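Long-range contacts in TOXN (Bacillus thuringiensis, PDB 4ATO), which cleaves RNA at adenine-rich sequences as the endoribonuclease toxin of a type III toxin-antitoxin system, and is inhibited by the ToxI RNA pseudoknot: residues D5-S13 against M114-M125; N62-K70 against I79-M87. One frame throughout, in Å; residues are numbered along the deposited sequence. Where two conformers were deposited one is given.

Contact 1: D5-S13 against M114-M125; sequences DNPKFHTIS and MLKQYLFLKENM. With nucleotides of chain B.
Phe9 on strand 9-12 of the antiparallel sheet and Pro7, two residues earlier in the chain, pack on the long helix 108-139 and form with it part of the site that receives U10 of RNA chain B. Tyr118 lies at the centre of the arrangement. With its CG anti to the backbone N (chi1 175°), the ring is directed from the helix towards Asn6 and Pro7, and its CE1 edge meets Pro7 O at 3.2 Å. U10 C6 lies 3.6 Å above one face of the Tyr118 ring, displaced towards its rim; Lys122 CB lies over the opposite face. Pro7 CG fits beside Leu121 CB at 3.9 Å, while Pro7 CB touches the sulfur of Met125. Phe9 turns one face to Met114: the methyl CE sits towards the rim, 4.0 Å from Phe9 CG, with the sulfur farther above the ring in a long Met-aromatic contact. Tyr118 CB approaches the edge of the same ring, near its plane. The nucleotide is held at two ends. Phe9 N donates to U10 O4 over 2.7 Å in a nearly straight bond (167°), and Lys122 NZ reaches U10 OP1 at 3.0 Å, where Tyr118 OH also comes, at a doubtfully short distance. A water takes a hydrogen bond from Lys8 NZ and gives one to Tyr118 OH. Behind this site Phe9 and Leu121 both touch Val40 of strand 38-41, Leu121 extends to Leu71 of strand 68-72, and the backbone of strand 9-12 pairs with strands 38-41 and 95-97.

Contact 2: N62-K70 against I79-M87; sequences NFNSQVSVK and IGVLLVNNM. With nucleotides of chain C.
Phe63 has CG anti to its carbonyl carbon (chi1 -62°) and Val81 has CG1 anti to its backbone N (chi1 -179°), and these settings bring the two side chains together from opposite directions. Val81 CG1 stands 3.9 Å above the centre of the Phe63 ring, a CH-pi contact almost on the ring normal, and Leu83 CD2 reaches Phe63 CE1 at 3.6 Å. Val69 and Leu82 are a hydrogen-bonded antiparallel pair: Leu82 N gives to Val69 O over 2.7 Å, and Val69 N returns a bond to Leu82 O. Their side chains occupy the other face of the sheet, where Leu82 meets Leu121 and Val128 of helix 108-139. Just ahead of Ser68, Val67 CB rests against Asn85 CB at 3.8 Å. In an Asx turn, Asn64 OD1 accepts from Gln66 N, and Gln66 NE2 comes to it from the opposite face. Asn64 N binds U4 O2 of RNA chain C at 2.8 Å. Asn86 pairs with the adenine of A3 of chain C, taking one bond from N6 on OD1 and giving one from ND2 to N1. The whole is a beta hairpin at the edge of this chain's sheet; residues 62-67 and the break in strand 78-89 together contact the bases of U4 and A3, consistent with a role in recognising the RNA.

How the contacts relate
The two contacts have centres about 14 Å apart and both reach the same antiparallel sheet; helix 108-139 supplies one side of contact 1 and packs against one face of contact 2. Along the chain contact 2 is nested within the loop closed by contact 1, so the hairpin comes in sequence after the first strand and before the long helix. They touch directly: Gln117 NE2 probably donates to Ile79 O at 2.7 Å, and Phe120 CZ packs on Lys70 O, so that the helix spans from strand 9-12 to the edge hairpin. Contact 1 meets RNA chain B and contact 2 meets chain C. One toxin molecule thus grips two RNA chains, in keeping with the triangular heterohexamer in which ToxI connects one ToxN to the next.

Contact 1: D5-S13 against M114-M125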
# COMPACT_ATOMS: atom_id res chain seq x y z
N ASP A 5 -17.68 4.15 -14.66
CA ASP A 5 -16.47 3.59 -14.06
C ASP A 5 -16.73 2.24 -13.38
O ASP A 5 -15.81 1.42 -13.24
CB ASP A 5 -15.84 4.59 -13.08
CG ASP A 5 -16.79 5.02 -11.97
OD1 ASP A 5 -17.52 6.02 -12.16
OD2 ASP A 5 -16.80 4.36 -10.91
N ASN A 6 -17.97 2.01 -12.95
CA ASN A 6 -18.37 0.73 -12.37
C ASN A 6 -19.19 -0.11 -13.34
O ASN A 6 -20.13 0.38 -13.96
CB ASN A 6 -19.16 0.93 -11.08
CG ASN A 6 -18.30 1.41 -9.93
OD1 ASN A 6 -17.09 1.14 -9.90
ND2 ASN A 6 -18.91 2.12 -8.98
N PRO A 7 -18.84 -1.39 -13.45
CA PRO A 7 -19.40 -2.28 -14.48
C PRO A 7 -20.91 -2.49 -14.38
O PRO A 7 -21.47 -2.55 -13.28
CB PRO A 7 -18.66 -3.60 -14.22
CG PRO A 7 -18.32 -3.55 -12.78
CD PRO A 7 -17.99 -2.12 -12.50
N LYS A 8 -21.56 -2.60 -15.53
CA LYS A 8 -22.97 -2.97 -15.61
C LYS A 8 -23.08 -4.28 -16.35
O LYS A 8 -22.44 -4.47 -17.38
CB LYS A 8 -23.78 -1.91 -16.37
CG LYS A 8 -23.95 -0.59 -15.63
CD LYS A 8 -24.54 -0.81 -14.26
CE LYS A 8 -24.81 0.50 -13.55
NZ LYS A 8 -25.25 0.28 -12.14
N PHE A 9 -23.88 -5.20 -15.81
CA PHE A 9 -24.18 -6.45 -16.47
C PHE A 9 -25.33 -6.26 -17.46
O PHE A 9 -26.14 -5.36 -17.29
CB PHE A 9 -24.57 -7.53 -15.46
CG PHE A 9 -23.44 -7.98 -14.57
CD1 PHE A 9 -22.35 -8.65 -15.08
CD2 PHE A 9 -23.50 -7.75 -13.21
CE1 PHE A 9 -21.32 -9.07 -14.26
CE2 PHE A 9 -22.47 -8.17 -12.38
CZ PHE A 9 -21.38 -8.82 -12.90
N HIS A 10 -25.40 -7.12 -18.47
CA HIS A 10 -26.49 -7.09 -19.43
C HIS A 10 -26.80 -8.48 -19.94
O HIS A 10 -25.92 -9.35 -19.95
CB HIS A 10 -26.15 -6.22 -20.64
CG HIS A 10 -25.87 -4.79 -20.31
ND1 HIS A 10 -24.66 -4.37 -19.78
CD2 HIS A 10 -26.64 -3.68 -20.43
CE1 HIS A 10 -24.70 -3.06 -19.59
NE2 HIS A 10 -25.89 -2.62 -19.97
N THR A 11 -28.05 -8.69 -20.35
CA THR A 11 -28.38 -9.83 -21.20
C THR A 11 -28.58 -9.30 -22.62
O THR A 11 -28.96 -8.15 -22.81
CB THR A 11 -29.66 -10.53 -20.75
OG1 THR A 11 -30.72 -9.57 -20.69
CG2 THR A 11 -29.46 -11.16 -19.37
N ILE A 12 -28.30 -10.14 -23.60
CA ILE A 12 -28.44 -9.74 -24.99
C ILE A 12 -29.50 -10.61 -25.67
O ILE A 12 -29.60 -11.81 -25.40
CB ILE A 12 -27.08 -9.79 -25.73
CG1 ILE A 12 -26.22 -8.59 -25.32
CG2 ILE A 12 -27.26 -9.72 -27.23
CD1 ILE A 12 -25.49 -8.73 -24.04
N SER A 13 -30.32 -10.00 -26.53
CA SER A 13 -31.43 -10.72 -27.15
C SER A 13 -30.89 -11.83 -28.04
O SER A 13 -29.90 -11.64 -28.75
CB SER A 13 -32.34 -9.78 -27.95
OG SER A 13 -31.72 -9.38 -29.16
N MET A 114 -24.29 -13.30 -8.74
CA MET A 114 -24.13 -12.10 -9.55
C MET A 114 -23.62 -10.90 -8.73
O MET A 114 -22.82 -10.11 -9.21
CB MET A 114 -25.47 -11.78 -10.19
CG MET A 114 -25.37 -11.14 -11.53
SD MET A 114 -26.21 -12.14 -12.77
CE MET A 114 -25.52 -11.35 -14.20
N LEU A 115 -24.09 -10.77 -7.49
CA LEU A 115 -23.56 -9.74 -6.60
C LEU A 115 -22.06 -9.95 -6.37
O LEU A 115 -21.28 -9.01 -6.47
CB LEU A 115 -24.32 -9.70 -5.27
CG LEU A 115 -23.90 -8.66 -4.23
CD1 LEU A 115 -24.02 -7.25 -4.78
CD2 LEU A 115 -24.74 -8.79 -2.97
N LYS A 116 -21.67 -11.18 -6.05
CA LYS A 116 -20.26 -11.50 -5.82
C LYS A 116 -19.44 -11.14 -7.06
O LYS A 116 -18.35 -10.58 -6.95
CB LYS A 116 -20.07 -12.98 -5.50
CG LYS A 116 -20.52 -13.38 -4.09
CD LYS A 116 -20.10 -14.79 -3.81
CE LYS A 116 -20.44 -15.22 -2.40
NZ LYS A 116 -19.84 -16.57 -2.17
N GLN A 117 -19.99 -11.44 -8.22
CA GLN A 117 -19.30 -11.16 -9.47
C GLN A 117 -19.17 -9.66 -9.64
O GLN A 117 -18.13 -9.17 -10.08
CB GLN A 117 -20.04 -11.79 -10.64
CG GLN A 117 -19.91 -13.33 -10.69
CD GLN A 117 -20.70 -13.94 -11.83
OE1 GLN A 117 -21.86 -13.59 -12.07
NE2 GLN A 117 -20.07 -14.87 -12.55
N TYR A 118 -20.22 -8.92 -9.27
CA TYR A 118 -20.17 -7.48 -9.34
C TYR A 118 -19.11 -6.92 -8.39
O TYR A 118 -18.33 -6.07 -8.78
CB TYR A 118 -21.52 -6.81 -9.06
CG TYR A 118 -21.38 -5.30 -9.03
CD1 TYR A 118 -21.21 -4.58 -10.21
CD2 TYR A 118 -21.37 -4.60 -7.83
CE1 TYR A 118 -21.06 -3.21 -10.21
CE2 TYR A 118 -21.21 -3.22 -7.81
CZ TYR A 118 -21.06 -2.53 -9.01
OH TYR A 118 -20.90 -1.16 -9.02
N LEU A 119 -19.08 -7.41 -7.16
CA LEU A 119 -18.12 -6.88 -6.20
C LEU A 119 -16.69 -7.15 -6.65
O LEU A 119 -15.83 -6.29 -6.50
CB LEU A 119 -18.37 -7.41 -4.79
CG LEU A 119 -19.70 -7.02 -4.13
CD1 LEU A 119 -19.75 -7.57 -2.71
CD2 LEU A 119 -19.90 -5.52 -4.11
N PHE A 120 -16.43 -8.32 -7.23
CA PHE A 120 -15.09 -8.60 -7.76
C PHE A 120 -14.76 -7.64 -8.91
O PHE A 120 -13.65 -7.11 -8.97
CB PHE A 120 -14.94 -10.04 -8.25
CG PHE A 120 -13.60 -10.32 -8.90
CD1 PHE A 120 -13.42 -10.10 -10.26
CD2 PHE A 120 -12.52 -10.74 -8.14
CE1 PHE A 120 -12.17 -10.33 -10.86
CE2 PHE A 120 -11.27 -10.97 -8.72
CZ PHE A 120 -11.10 -10.76 -10.09
N LEU A 121 -15.70 -7.45 -9.83
CA LEU A 121 -15.41 -6.72 -11.05
C LEU A 121 -15.17 -5.25 -10.80
O LEU A 121 -14.34 -4.64 -11.46
CB LEU A 121 -16.51 -6.90 -12.10
CG LEU A 121 -16.35 -8.20 -12.91
CD1 LEU A 121 -17.53 -8.39 -13.83
CD2 LEU A 121 -15.04 -8.21 -13.70
N LYS A 122 -15.87 -4.66 -9.83
CA LYS A 122 -15.67 -3.25 -9.58
C LYS A 122 -14.26 -2.96 -9.06
O LYS A 122 -13.80 -1.84 -9.12
CB LYS A 122 -16.76 -2.65 -8.67
CG LYS A 122 -16.59 -2.93 -7.20
CD LYS A 122 -17.81 -2.42 -6.40
CE LYS A 122 -17.77 -0.92 -6.16
NZ LYS A 122 -18.72 -0.54 -5.05
N GLU A 123 -13.57 -3.98 -8.57
CA GLU A 123 -12.18 -3.81 -8.15
C GLU A 123 -11.20 -4.13 -9.27
O GLU A 123 -10.01 -3.82 -9.17
CB GLU A 123 -11.87 -4.67 -6.91
CG GLU A 123 -12.72 -4.32 -5.69
CD GLU A 123 -12.67 -2.84 -5.33
OE1 GLU A 123 -11.55 -2.28 -5.23
OE2 GLU A 123 -13.75 -2.23 -5.16
N ASN A 124 -11.69 -4.74 -10.35
CA ASN A 124 -10.82 -5.27 -11.39
C ASN A 124 -11.14 -4.74 -12.77
O ASN A 124 -10.64 -5.25 -13.78
CB ASN A 124 -10.88 -6.80 -11.40
CG ASN A 124 -10.22 -7.42 -10.19
OD1 ASN A 124 -9.02 -7.69 -10.20
ND2 ASN A 124 -11.00 -7.63 -9.12
N MET A 125 -11.95 -3.69 -12.85
CA MET A 125 -12.34 -3.20 -14.15
C MET A 125 -11.18 -2.59 -14.96
O MET A 125 -11.24 -2.57 -16.18
CB MET A 125 -13.50 -2.22 -14.02
CG MET A 125 -14.39 -2.24 -15.23
SD MET A 125 -15.09 -3.88 -15.53
CE MET A 125 -15.61 -3.65 -17.22
P U B 10 -22.07 0.87 -6.29
OP1 U B 10 -20.96 0.17 -6.97
OP2 U B 10 -22.45 2.23 -6.74
O5' U B 10 -23.36 -0.06 -6.26
C5' U B 10 -24.00 -0.45 -7.46
C4' U B 10 -25.35 -1.07 -7.20
O4' U B 10 -25.95 -1.45 -8.47
C3' U B 10 -25.33 -2.33 -6.34
O3' U B 10 -26.57 -2.44 -5.62
C2' U B 10 -25.27 -3.43 -7.40
O2' U B 10 -25.72 -4.69 -6.96
C1' U B 10 -26.18 -2.85 -8.48
N1 U B 10 -25.91 -3.34 -9.83
C2 U B 10 -26.94 -3.98 -10.50
O2 U B 10 -28.03 -4.17 -10.01
N3 U B 10 -26.65 -4.40 -11.77
C4 U B 10 -25.45 -4.25 -12.43
O4 U B 10 -25.34 -4.70 -13.58
C5 U B 10 -24.43 -3.57 -11.68
C6 U B 10 -24.68 -3.14 -10.44
P A B 11 -26.66 -1.97 -4.08
OP1 A B 11 -28.09 -2.01 -3.70
OP2 A B 11 -25.93 -0.68 -3.97
O5' A B 11 -25.86 -3.11 -3.33
C5' A B 11 -26.30 -4.45 -3.36
C4' A B 11 -26.19 -5.09 -2.00
O4' A B 11 -24.80 -5.42 -1.74
C3' A B 11 -26.63 -4.20 -0.84
O3' A B 11 -27.21 -5.01 0.16
C2' A B 11 -25.32 -3.63 -0.33
O2' A B 11 -25.36 -3.24 1.03
C1' A B 11 -24.35 -4.78 -0.56
N9 A B 11 -22.98 -4.36 -0.80
C8 A B 11 -22.57 -3.42 -1.70
N7 A B 11 -21.27 -3.25 -1.72
C5 A B 11 -20.78 -4.15 -0.79
C6 A B 11 -19.48 -4.45 -0.36
N6 A B 11 -18.39 -3.84 -0.84
N1 A B 11 -19.33 -5.40 0.60
C2 A B 11 -20.44 -5.99 1.06
N3 A B 11 -21.71 -5.79 0.73
C4 A B 11 -21.82 -4.85 -0.21
P C B 30 -25.76 -20.43 4.63
OP1 C B 30 -26.94 -21.31 4.82
OP2 C B 30 -24.41 -20.97 4.92
O5' C B 30 -25.78 -19.81 3.16
C5' C B 30 -27.00 -19.44 2.54
C4' C B 30 -26.75 -18.75 1.22
O4' C B 30 -25.84 -17.64 1.41
C3' C B 30 -26.09 -19.60 0.14
O3' C B 30 -26.99 -20.43 -0.55
C2' C B 30 -25.44 -18.55 -0.75
O2' C B 30 -26.40 -17.96 -1.61
C1' C B 30 -25.01 -17.51 0.28
N1 C B 30 -23.59 -17.68 0.69
C2 C B 30 -22.60 -17.29 -0.21
O2 C B 30 -22.93 -16.83 -1.31
N3 C B 30 -21.30 -17.43 0.13
C4 C B 30 -20.96 -17.93 1.31
N4 C B 30 -19.66 -18.04 1.59
C5 C B 30 -21.95 -18.33 2.26
C6 C B 30 -23.24 -18.20 1.91
O HOH W 1 -22.74 -0.26 -11.23

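Contact 2: N62-K70 against I79-M87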
# COMPACT_ATOMS: atom_id res chain seq x y z
N ASN A 62 -8.57 -24.30 -20.05
CA ASN A 62 -7.29 -23.65 -20.31
C ASN A 62 -7.52 -22.28 -20.95
O ASN A 62 -7.76 -22.18 -22.16
CB ASN A 62 -6.45 -24.51 -21.25
CG ASN A 62 -5.23 -23.77 -21.79
OD1 ASN A 62 -4.71 -22.83 -21.18
ND2 ASN A 62 -4.76 -24.20 -22.96
N PHE A 63 -7.47 -21.22 -20.15
CA PHE A 63 -7.60 -19.87 -20.72
C PHE A 63 -6.25 -19.18 -20.81
O PHE A 63 -5.44 -19.26 -19.89
CB PHE A 63 -8.52 -18.99 -19.87
CG PHE A 63 -9.93 -19.49 -19.76
CD1 PHE A 63 -10.84 -19.27 -20.78
CD2 PHE A 63 -10.36 -20.15 -18.62
CE1 PHE A 63 -12.14 -19.72 -20.67
CE2 PHE A 63 -11.67 -20.61 -18.51
CZ PHE A 63 -12.55 -20.39 -19.53
N ASN A 64 -5.99 -18.49 -21.92
CA ASN A 64 -4.83 -17.62 -21.98
C ASN A 64 -5.16 -16.29 -21.32
O ASN A 64 -6.23 -15.73 -21.55
CB ASN A 64 -4.37 -17.37 -23.41
CG ASN A 64 -3.03 -16.68 -23.45
OD1 ASN A 64 -2.94 -15.45 -23.34
ND2 ASN A 64 -1.96 -17.46 -23.59
N SER A 65 -4.25 -15.78 -20.50
CA SER A 65 -4.55 -14.62 -19.67
C SER A 65 -4.78 -13.36 -20.51
O SER A 65 -5.49 -12.46 -20.10
CB SER A 65 -3.44 -14.38 -18.66
OG SER A 65 -2.29 -13.88 -19.31
N GLN A 66 -4.20 -13.32 -21.70
CA GLN A 66 -4.33 -12.15 -22.56
C GLN A 66 -5.76 -11.89 -23.01
O GLN A 66 -6.09 -10.75 -23.33
CB GLN A 66 -3.43 -12.27 -23.79
CG GLN A 66 -1.96 -12.32 -23.46
CD GLN A 66 -1.14 -12.65 -24.67
OE1 GLN A 66 -0.66 -11.75 -25.37
NE2 GLN A 66 -0.99 -13.95 -24.96
N VAL A 67 -6.60 -12.92 -23.04
CA VAL A 67 -7.98 -12.76 -23.53
C VAL A 67 -9.03 -13.20 -22.51
O VAL A 67 -10.15 -13.52 -22.87
CB VAL A 67 -8.24 -13.56 -24.84
CG1 VAL A 67 -7.58 -12.89 -26.04
CG2 VAL A 67 -7.81 -15.02 -24.68
N SER A 68 -8.67 -13.19 -21.24
CA SER A 68 -9.64 -13.56 -20.23
C SER A 68 -9.39 -12.88 -18.90
O SER A 68 -8.28 -12.45 -18.59
CB SER A 68 -9.66 -15.07 -20.03
OG SER A 68 -8.36 -15.55 -19.88
N VAL A 69 -10.45 -12.78 -18.11
CA VAL A 69 -10.34 -12.30 -16.75
C VAL A 69 -11.09 -13.30 -15.88
O VAL A 69 -12.30 -13.48 -16.04
CB VAL A 69 -10.94 -10.89 -16.60
CG1 VAL A 69 -10.92 -10.45 -15.13
CG2 VAL A 69 -10.19 -9.89 -17.51
N LYS A 70 -10.37 -13.96 -14.99
CA LYS A 70 -10.97 -14.89 -14.06
C LYS A 70 -11.51 -14.14 -12.85
O LYS A 70 -10.82 -13.31 -12.26
CB LYS A 70 -9.95 -15.94 -13.66
CG LYS A 70 -9.52 -16.81 -14.82
CD LYS A 70 -8.34 -17.72 -14.49
CE LYS A 70 -8.16 -18.76 -15.61
NZ LYS A 70 -7.04 -19.73 -15.38
N ILE A 79 -15.66 -17.93 -9.78
CA ILE A 79 -17.03 -17.51 -10.04
C ILE A 79 -17.16 -16.86 -11.41
O ILE A 79 -17.73 -15.78 -11.54
CB ILE A 79 -17.55 -16.54 -8.95
CG1 ILE A 79 -16.55 -15.41 -8.70
CG2 ILE A 79 -17.82 -17.26 -7.64
CD1 ILE A 79 -17.12 -14.27 -7.87
N GLY A 80 -16.64 -17.52 -12.44
CA GLY A 80 -16.82 -17.02 -13.79
C GLY A 80 -15.53 -16.57 -14.45
O GLY A 80 -14.52 -16.30 -13.78
N VAL A 81 -15.55 -16.49 -15.77
CA VAL A 81 -14.41 -16.01 -16.53
C VAL A 81 -14.96 -15.10 -17.61
O VAL A 81 -15.91 -15.47 -18.31
CB VAL A 81 -13.63 -17.19 -17.20
CG1 VAL A 81 -12.43 -16.67 -17.97
CG2 VAL A 81 -13.16 -18.19 -16.15
N LEU A 82 -14.42 -13.90 -17.72
CA LEU A 82 -14.85 -13.01 -18.80
C LEU A 82 -14.05 -13.37 -20.03
O LEU A 82 -12.82 -13.39 -19.97
CB LEU A 82 -14.60 -11.55 -18.48
CG LEU A 82 -15.63 -10.81 -17.62
CD1 LEU A 82 -15.02 -9.50 -17.14
CD2 LEU A 82 -16.88 -10.56 -18.43
N LEU A 83 -14.75 -13.65 -21.13
CA LEU A 83 -14.09 -13.99 -22.40
C LEU A 83 -13.87 -12.76 -23.28
O LEU A 83 -14.71 -12.44 -24.14
CB LEU A 83 -14.94 -15.02 -23.15
CG LEU A 83 -15.31 -16.25 -22.32
CD1 LEU A 83 -16.23 -17.20 -23.13
CD2 LEU A 83 -14.07 -16.97 -21.82
N VAL A 84 -12.76 -12.07 -23.10
CA VAL A 84 -12.56 -10.88 -23.92
C VAL A 84 -12.40 -11.24 -25.40
O VAL A 84 -12.77 -10.45 -26.27
CB VAL A 84 -11.49 -9.88 -23.37
CG1 VAL A 84 -10.80 -10.44 -22.15
CG2 VAL A 84 -10.49 -9.47 -24.45
N ASN A 85 -11.95 -12.46 -25.69
CA ASN A 85 -11.88 -12.95 -27.07
C ASN A 85 -13.25 -13.04 -27.76
O ASN A 85 -13.33 -12.99 -28.99
CB ASN A 85 -11.19 -14.32 -27.16
CG ASN A 85 -11.83 -15.37 -26.24
OD1 ASN A 85 -12.15 -15.09 -25.09
ND2 ASN A 85 -12.02 -16.58 -26.76
N ASN A 86 -14.32 -13.19 -26.98
CA ASN A 86 -15.66 -13.25 -27.55
C ASN A 86 -16.50 -11.98 -27.35
O ASN A 86 -17.72 -12.04 -27.43
CB ASN A 86 -16.44 -14.45 -26.99
CG ASN A 86 -15.76 -15.78 -27.27
OD1 ASN A 86 -15.82 -16.70 -26.46
ND2 ASN A 86 -15.13 -15.90 -28.43
N MET A 87 -15.86 -10.85 -27.07
CA MET A 87 -16.62 -9.61 -26.92
C MET A 87 -17.30 -9.21 -28.23
O MET A 87 -16.81 -9.49 -29.32
CB MET A 87 -15.75 -8.47 -26.37
CG MET A 87 -14.75 -7.91 -27.33
SD MET A 87 -13.79 -6.61 -26.56
CE MET A 87 -12.25 -6.72 -27.47
P U C 4 -7.51 -25.11 -27.30
OP1 U C 4 -6.29 -25.90 -27.61
OP2 U C 4 -8.39 -25.57 -26.19
O5' U C 4 -7.12 -23.58 -27.09
C5' U C 4 -6.15 -22.97 -27.92
C4' U C 4 -5.57 -21.74 -27.27
O4' U C 4 -6.63 -20.76 -27.07
C3' U C 4 -4.93 -21.96 -25.90
O3' U C 4 -3.84 -21.05 -25.76
C2' U C 4 -6.06 -21.55 -24.94
O2' U C 4 -5.63 -21.15 -23.65
C1' U C 4 -6.70 -20.40 -25.70
N1 U C 4 -8.11 -20.14 -25.37
C2 U C 4 -8.37 -18.97 -24.69
O2 U C 4 -7.48 -18.23 -24.33
N3 U C 4 -9.70 -18.73 -24.43
C4 U C 4 -10.77 -19.52 -24.79
O4 U C 4 -11.91 -19.16 -24.49
C5 U C 4 -10.42 -20.71 -25.51
C6 U C 4 -9.13 -20.97 -25.78
P C C 19 -0.63 -6.57 -18.99
OP1 C C 19 -0.73 -5.09 -19.05
OP2 C C 19 -1.88 -7.36 -19.01
O5' C C 19 0.36 -7.10 -20.10
C5' C C 19 1.73 -6.69 -20.13
C4' C C 19 2.44 -7.21 -21.37
O4' C C 19 2.59 -8.66 -21.26
C3' C C 19 1.71 -6.96 -22.68
O3' C C 19 2.66 -6.71 -23.71
C2' C C 19 1.01 -8.30 -22.94
O2' C C 19 0.71 -8.55 -24.30
C1' C C 19 2.03 -9.28 -22.39
N1 C C 19 1.45 -10.59 -21.98
C2 C C 19 1.81 -11.72 -22.72
O2 C C 19 2.57 -11.57 -23.69
N3 C C 19 1.32 -12.95 -22.40
C4 C C 19 0.51 -13.07 -21.35
N4 C C 19 0.06 -14.29 -21.05
C5 C C 19 0.14 -11.93 -20.56
C6 C C 19 0.62 -10.72 -20.90
P A C 3 -12.45 -27.08 -26.16
OP1 A C 3 -11.76 -28.38 -26.02
OP2 A C 3 -12.82 -26.34 -24.93
O5' A C 3 -11.65 -26.13 -27.15
C5' A C 3 -11.28 -26.59 -28.45
C4' A C 3 -10.73 -25.46 -29.29
O4' A C 3 -11.81 -24.58 -29.69
C3' A C 3 -9.72 -24.55 -28.61
O3' A C 3 -8.40 -25.08 -28.63
C2' A C 3 -9.88 -23.24 -29.38
O2' A C 3 -9.15 -23.28 -30.60
C1' A C 3 -11.37 -23.24 -29.71
N9 A C 3 -12.16 -22.47 -28.73
C8 A C 3 -12.61 -22.88 -27.50
N7 A C 3 -13.32 -21.97 -26.86
C5 A C 3 -13.36 -20.90 -27.73
C6 A C 3 -13.95 -19.63 -27.64
N6 A C 3 -14.65 -19.22 -26.58
N1 A C 3 -13.80 -18.79 -28.69
C2 A C 3 -13.09 -19.21 -29.75
N3 A C 3 -12.48 -20.38 -29.96
C4 A C 3 -12.66 -21.19 -28.90